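Long-range contacts in endonuclease V (Streptomyces avermitilis, PDB 3GOC), which probably nicks double-stranded DNA at the second phosphodiester bond 3' to a deoxyinosine, a magnesium-dependent step in the repair of deaminated bases: residues A[116-121]-A[185-190]; A[178-183]-A[206-211]. All coordinates share one frame; numbering follows the deposited sequence.

In the fold
From the N terminus, the chain first supplies residues 116-121, in the loop that leaves strand 110-114 and its magnesium ligand Asp114 and leads to helix 126-134. Interaction 1 closes when strand 183-189 arrives, after helix 126-134, strand 138-142 and the antiparallel strands 160-165 and 168-174. Residues 178-183 run directly into that strand, and interaction 2 closes later, when residues 206-211 come in between helices 193-202 and 211-228. The two loops therefore cross rather than nest, their centres about 19 Å apart. Together they tie strand 183-189 and its approach to the loop behind a metal-binding strand and to the start of the last helix.

Interaction 1: A[116-121]-A[185-190]; sequences YGVAHP and VSVGHR
Two hydrogen bonds in succession fasten the loop 116-121 to strand 183-189. The backbone N of Gly117 reaches Ser186 OG at 2.8 Å, and the next N, that of Val118, meets Val187 O at 2.9 Å. Gly117 lies so close that its CA makes a CH...O contact with the same Val187 O at 3.3 Å; a CB here would run into that oxygen and Gly188 CA. Ser186 OG takes the position between the backbone N and the carbonyl carbon (chi1 60°), which turns it to the loop, while its CB rests on Ala119 CB at 3.8 Å. In the mixed sheet of this RNase H-like fold, strand 183-189 lies antiparallel beside strand 138-142, where Gly188 and His189 opposite Thr138 form a classic beta bulge; the loop leaves strand 110-114, which pairs in parallel with the far side of 138-142 and whose Asp114 binds magnesium. With an alanine at Ser186, the Gly117 N-H is likely to lose this acceptor, and the start of the loop would be held to the strand by one bond fewer. Packing is tightest between the valines: Val118 CG2 is 3.4 Å from Val187 CG2, shorter than a usual carbon contact, and Val118 CG1 also touches that methyl, although Val118 is itself partly exposed. Ala119, at the centre of an inverse gamma turn, is buried against Phe148 and Val170. Tyr116 touches the strand only slightly, its CB 4.0 Å from Ser186 OG; its side chain packs instead on Phe146 and Ala142, and its hydroxyl is hydrogen-bonded to Asn144 O.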
loop_
_atom_site.group_PDB
_atom_site.type_symbol
_atom_site.label_atom_id
_atom_site.label_comp_id
_atom_site.label_asym_id
_atom_site.label_seq_id
_atom_site.Cartn_x
_atom_site.Cartn_y
_atom_site.Cartn_z
ATOM N N TYR A 116 3.074 18.110 5.967
ATOM C CA TYR A 116 3.002 18.311 4.523
ATOM C C TYR A 116 4.338 18.463 3.793
ATOM O O TYR A 116 5.362 18.811 4.386
ATOM C CB TYR A 116 2.157 19.559 4.220
ATOM C CG TYR A 116 0.884 19.693 5.040
ATOM C CD1 TYR A 116 0.920 20.184 6.344
ATOM C CD2 TYR A 116 -0.347 19.307 4.522
ATOM C CE1 TYR A 116 -0.237 20.284 7.116
ATOM C CE2 TYR A 116 -1.514 19.402 5.281
ATOM C CZ TYR A 116 -1.451 19.887 6.575
ATOM O OH TYR A 116 -2.596 19.952 7.334
ATOM N N GLY A 117 4.298 18.191 2.493
ATOM C CA GLY A 117 5.466 18.335 1.643
ATOM C C GLY A 117 5.191 19.486 0.682
ATOM O O GLY A 117 5.257 20.651 1.068
ATOM N N VAL A 118 4.865 19.170 -0.568
ATOM C CA VAL A 118 4.580 20.205 -1.560
ATOM C C VAL A 118 3.284 20.967 -1.263
ATOM O O VAL A 118 3.061 22.064 -1.794
ATOM C CB VAL A 118 4.508 19.607 -2.983
ATOM C CG1 VAL A 118 5.859 19.022 -3.363
ATOM C CG2 VAL A 118 3.438 18.539 -3.042
ATOM N N ALA A 119 2.427 20.388 -0.426
ATOM C CA ALA A 119 1.166 21.032 -0.039
ATOM C C ALA A 119 1.557 22.073 0.997
ATOM O O ALA A 119 1.386 21.879 2.203
ATOM C CB ALA A 119 0.211 19.999 0.570
ATOM N N HIS A 120 2.063 23.191 0.498
ATOM C CA HIS A 120 2.562 24.266 1.339
ATOM C C HIS A 120 2.493 25.571 0.549
ATOM O O HIS A 120 2.607 25.562 -0.675
ATOM C CB HIS A 120 4.003 23.900 1.721
ATOM C CG HIS A 120 4.741 24.959 2.474
ATOM N ND1 HIS A 120 5.417 25.983 1.847
ATOM C CD2 HIS A 120 4.938 25.135 3.802
ATOM C CE1 HIS A 120 5.999 26.744 2.756
ATOM N NE2 HIS A 120 5.723 26.252 3.950
ATOM N N PRO A 121 2.285 26.708 1.237
ATOM C CA PRO A 121 2.202 28.009 0.565
ATOM C C PRO A 121 3.330 28.275 -0.432
ATOM O O PRO A 121 3.120 28.935 -1.449
ATOM C CB PRO A 121 2.183 29.005 1.731
ATOM C CG PRO A 121 2.782 28.229 2.885
ATOM C CD PRO A 121 2.172 26.873 2.695
ATOM N N VAL A 185 -2.424 13.342 1.908
ATOM C CA VAL A 185 -1.118 12.917 1.442
ATOM C C VAL A 185 -0.465 13.863 0.447
ATOM O O VAL A 185 -1.101 14.309 -0.501
ATOM C CB VAL A 185 -1.254 11.534 0.771
ATOM C CG1 VAL A 185 0.097 11.025 0.309
ATOM C CG2 VAL A 185 -1.901 10.561 1.743
ATOM N N SER A 186 0.808 14.164 0.663
ATOM C CA SER A 186 1.521 15.012 -0.273
ATOM C C SER A 186 2.933 14.484 -0.449
ATOM O O SER A 186 3.499 13.859 0.451
ATOM C CB SER A 186 1.531 16.473 0.203
ATOM O OG SER A 186 2.166 16.614 1.460
ATOM N N VAL A 187 3.493 14.707 -1.631
ATOM C CA VAL A 187 4.845 14.257 -1.890
ATOM C C VAL A 187 5.826 15.181 -1.188
ATOM O O VAL A 187 5.578 16.380 -1.021
ATOM C CB VAL A 187 5.151 14.256 -3.399
ATOM C CG1 VAL A 187 4.247 13.268 -4.107
ATOM C CG2 VAL A 187 4.965 15.643 -3.961
ATOM N N GLY A 188 6.929 14.603 -0.738
ATOM C CA GLY A 188 7.947 15.395 -0.094
ATOM C C GLY A 188 9.117 15.532 -1.051
ATOM O O GLY A 188 9.412 16.622 -1.552
ATOM N N HIS A 189 9.767 14.406 -1.326
ATOM C CA HIS A 189 10.936 14.375 -2.198
ATOM C C HIS A 189 11.188 12.944 -2.682
ATOM O O HIS A 189 11.052 11.990 -1.921
ATOM C CB HIS A 189 12.142 14.886 -1.400
ATOM C CG HIS A 189 13.431 14.906 -2.161
ATOM N ND1 HIS A 189 13.586 15.587 -3.349
ATOM C CD2 HIS A 189 14.650 14.405 -1.853
ATOM C CE1 HIS A 189 14.847 15.512 -3.736
ATOM N NE2 HIS A 189 15.515 14.801 -2.844
ATOM N N ARG A 190 11.532 12.806 -3.960
ATOM C CA ARG A 190 11.848 11.512 -4.565
ATOM C C ARG A 190 10.775 10.418 -4.478
ATOM O O ARG A 190 11.097 9.232 -4.441
ATOM C CB ARG A 190 13.170 10.997 -3.984
ATOM C CG ARG A 190 14.368 11.905 -4.274
ATOM C CD ARG A 190 15.654 11.295 -3.742
ATOM N NE ARG A 190 15.888 9.981 -4.330
ATOM C CZ ARG A 190 16.571 9.001 -3.746
ATOM N NH1 ARG A 190 17.101 9.176 -2.545
ATOM N NH2 ARG A 190 16.703 7.828 -4.357
#

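Interaction 2: A[178-183]-A[206-211]; sequences SGVKPV and KYRIPE
Arg208 reaches across to the backbone of Lys181 and Pro182 from the loop that leads into helix 211-228, where Pro210 is the N-cap residue. The other segment is the connection between two antiparallel strands of the RNase H-like sheet, 168-174 and 183-189. With CG anti to the backbone N (chi1 169°) and the chain extended as far as NE, the arginine brings its guanidinium edge against two successive carbonyls. NE donates to Lys181 O at 2.8 Å in a bent bond, whereas NH2 donates to Pro182 O at 2.8 Å more nearly straight (169°) and in the guanidinium plane. Both donors stand above the planes of their carbonyls, and NH2 also bonds Lys143 O. Val183 and the arginine run antiparallel alongside each other: Val183 CG1 lies over one guanidinium face and 3.8 Å from Arg208 CG. Ile209 CD1 approaches the same methyl, and the Ile209 side chain lies about 6 Å from that of the magnesium ligand Asp114. Lys181 instead crosses the arginine at a slant, its CG 3.3 Å from Arg208 NH2; bends at chi2 and chi4 leave NZ of the solvent-exposed Lys181 3.8 Å from Arg208 NH2, two like charges close together. Farther back, Val180 CG1 touches Arg208 CD at 3.9 Å.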
loop_
_atom_site.group_PDB
_atom_site.type_symbol
_atom_site.label_atom_id
_atom_site.label_comp_id
_atom_site.label_asym_id
_atom_site.label_seq_id
_atom_site.Cartn_x
_atom_site.Cartn_y
_atom_site.Cartn_z
ATOM N N SER A 178 -12.494 2.774 5.533
ATOM C CA SER A 178 -13.828 2.788 4.950
ATOM C C SER A 178 -14.823 3.665 5.694
ATOM O O SER A 178 -15.022 3.511 6.898
ATOM C CB SER A 178 -14.365 1.357 4.880
ATOM O OG SER A 178 -15.505 1.282 4.055
ATOM N N GLY A 179 -15.441 4.584 4.957
ATOM C CA GLY A 179 -16.433 5.478 5.528
ATOM C C GLY A 179 -15.932 6.444 6.582
ATOM O O GLY A 179 -16.723 7.171 7.183
ATOM N N VAL A 180 -14.620 6.455 6.802
ATOM C CA VAL A 180 -13.987 7.326 7.794
ATOM C C VAL A 180 -13.320 8.523 7.102
ATOM O O VAL A 180 -12.892 8.423 5.960
ATOM C CB VAL A 180 -12.905 6.545 8.588
ATOM C CG1 VAL A 180 -12.210 7.459 9.583
ATOM C CG2 VAL A 180 -13.545 5.365 9.310
ATOM N N LYS A 181 -13.248 9.651 7.805
ATOM C CA LYS A 181 -12.616 10.875 7.303
ATOM C C LYS A 181 -11.242 10.559 6.685
ATOM O O LYS A 181 -10.448 9.835 7.272
ATOM C CB LYS A 181 -12.461 11.857 8.469
ATOM C CG LYS A 181 -11.366 12.899 8.311
ATOM C CD LYS A 181 -11.702 13.911 7.236
ATOM C CE LYS A 181 -10.615 14.967 7.128
ATOM N NZ LYS A 181 -10.428 15.717 8.412
ATOM N N PRO A 182 -10.944 11.098 5.490
ATOM C CA PRO A 182 -9.640 10.801 4.884
ATOM C C PRO A 182 -8.466 11.549 5.506
ATOM O O PRO A 182 -8.648 12.426 6.362
ATOM C CB PRO A 182 -9.841 11.193 3.424
ATOM C CG PRO A 182 -10.801 12.349 3.524
ATOM C CD PRO A 182 -11.794 11.873 4.564
ATOM N N VAL A 183 -7.259 11.172 5.092
ATOM C CA VAL A 183 -6.053 11.854 5.549
ATOM C C VAL A 183 -5.564 12.586 4.311
ATOM O O VAL A 183 -6.098 12.382 3.222
ATOM C CB VAL A 183 -4.970 10.882 6.088
ATOM C CG1 VAL A 183 -5.466 10.244 7.376
ATOM C CG2 VAL A 183 -4.625 9.822 5.059
ATOM N N LYS A 206 -5.095 -1.050 9.693
ATOM C CA LYS A 206 -5.930 -1.090 10.888
ATOM C C LYS A 206 -6.481 0.259 11.338
ATOM O O LYS A 206 -7.615 0.335 11.804
ATOM C CB LYS A 206 -5.139 -1.702 12.049
ATOM C CG LYS A 206 -4.492 -3.039 11.734
ATOM C CD LYS A 206 -3.574 -3.479 12.862
ATOM C CE LYS A 206 -2.812 -4.743 12.498
ATOM N NZ LYS A 206 -1.881 -5.154 13.589
ATOM N N TYR A 207 -5.689 1.315 11.198
ATOM C CA TYR A 207 -6.113 2.639 11.630
ATOM C C TYR A 207 -6.175 3.663 10.512
ATOM O O TYR A 207 -5.681 3.437 9.408
ATOM C CB TYR A 207 -5.162 3.170 12.707
ATOM C CG TYR A 207 -4.869 2.203 13.825
ATOM C CD1 TYR A 207 -3.739 1.384 13.786
ATOM C CD2 TYR A 207 -5.720 2.104 14.925
ATOM C CE1 TYR A 207 -3.465 0.493 14.819
ATOM C CE2 TYR A 207 -5.454 1.213 15.962
ATOM C CZ TYR A 207 -4.328 0.414 15.901
ATOM O OH TYR A 207 -4.070 -0.470 16.926
ATOM N N ARG A 208 -6.776 4.807 10.819
ATOM C CA ARG A 208 -6.873 5.896 9.860
ATOM C C ARG A 208 -5.509 6.570 9.713
ATOM O O ARG A 208 -5.118 6.961 8.616
ATOM C CB ARG A 208 -7.902 6.923 10.337
ATOM C CG ARG A 208 -7.893 8.216 9.542
ATOM C CD ARG A 208 -8.830 9.256 10.131
ATOM N NE ARG A 208 -8.720 10.510 9.392
ATOM C CZ ARG A 208 -8.304 11.658 9.914
ATOM N NH1 ARG A 208 -7.957 11.728 11.197
ATOM N NH2 ARG A 208 -8.224 12.737 9.148
ATOM N N ILE A 209 -4.801 6.702 10.830
ATOM C CA ILE A 209 -3.485 7.344 10.871
ATOM C C ILE A 209 -2.362 6.329 10.658
ATOM O O ILE A 209 -2.378 5.256 11.256
ATOM C CB ILE A 209 -3.270 8.033 12.246
ATOM C CG1 ILE A 209 -4.410 9.016 12.526
ATOM C CG2 ILE A 209 -1.924 8.748 12.281
ATOM C CD1 ILE A 209 -4.567 10.119 11.481
ATOM N N PRO A 210 -1.372 6.655 9.805
ATOM C CA PRO A 210 -0.259 5.736 9.548
ATOM C C PRO A 210 0.422 5.290 10.835
ATOM O O PRO A 210 0.629 6.097 11.746
ATOM C CB PRO A 210 0.675 6.562 8.673
ATOM C CG PRO A 210 -0.267 7.406 7.892
ATOM C CD PRO A 210 -1.283 7.842 8.937
ATOM N N GLU A 211 0.784 4.012 10.914
ATOM C CA GLU A 211 1.445 3.501 12.109
ATOM C C GLU A 211 2.752 4.227 12.386
ATOM O O GLU A 211 3.166 4.343 13.535
ATOM C CB GLU A 211 1.660 1.985 11.987
ATOM C CG GLU A 211 0.352 1.218 12.115
ATOM C CD GLU A 211 0.530 -0.279 12.261
ATOM O OE1 GLU A 211 1.461 -0.707 12.973
ATOM O OE2 GLU A 211 -0.280 -1.031 11.678
#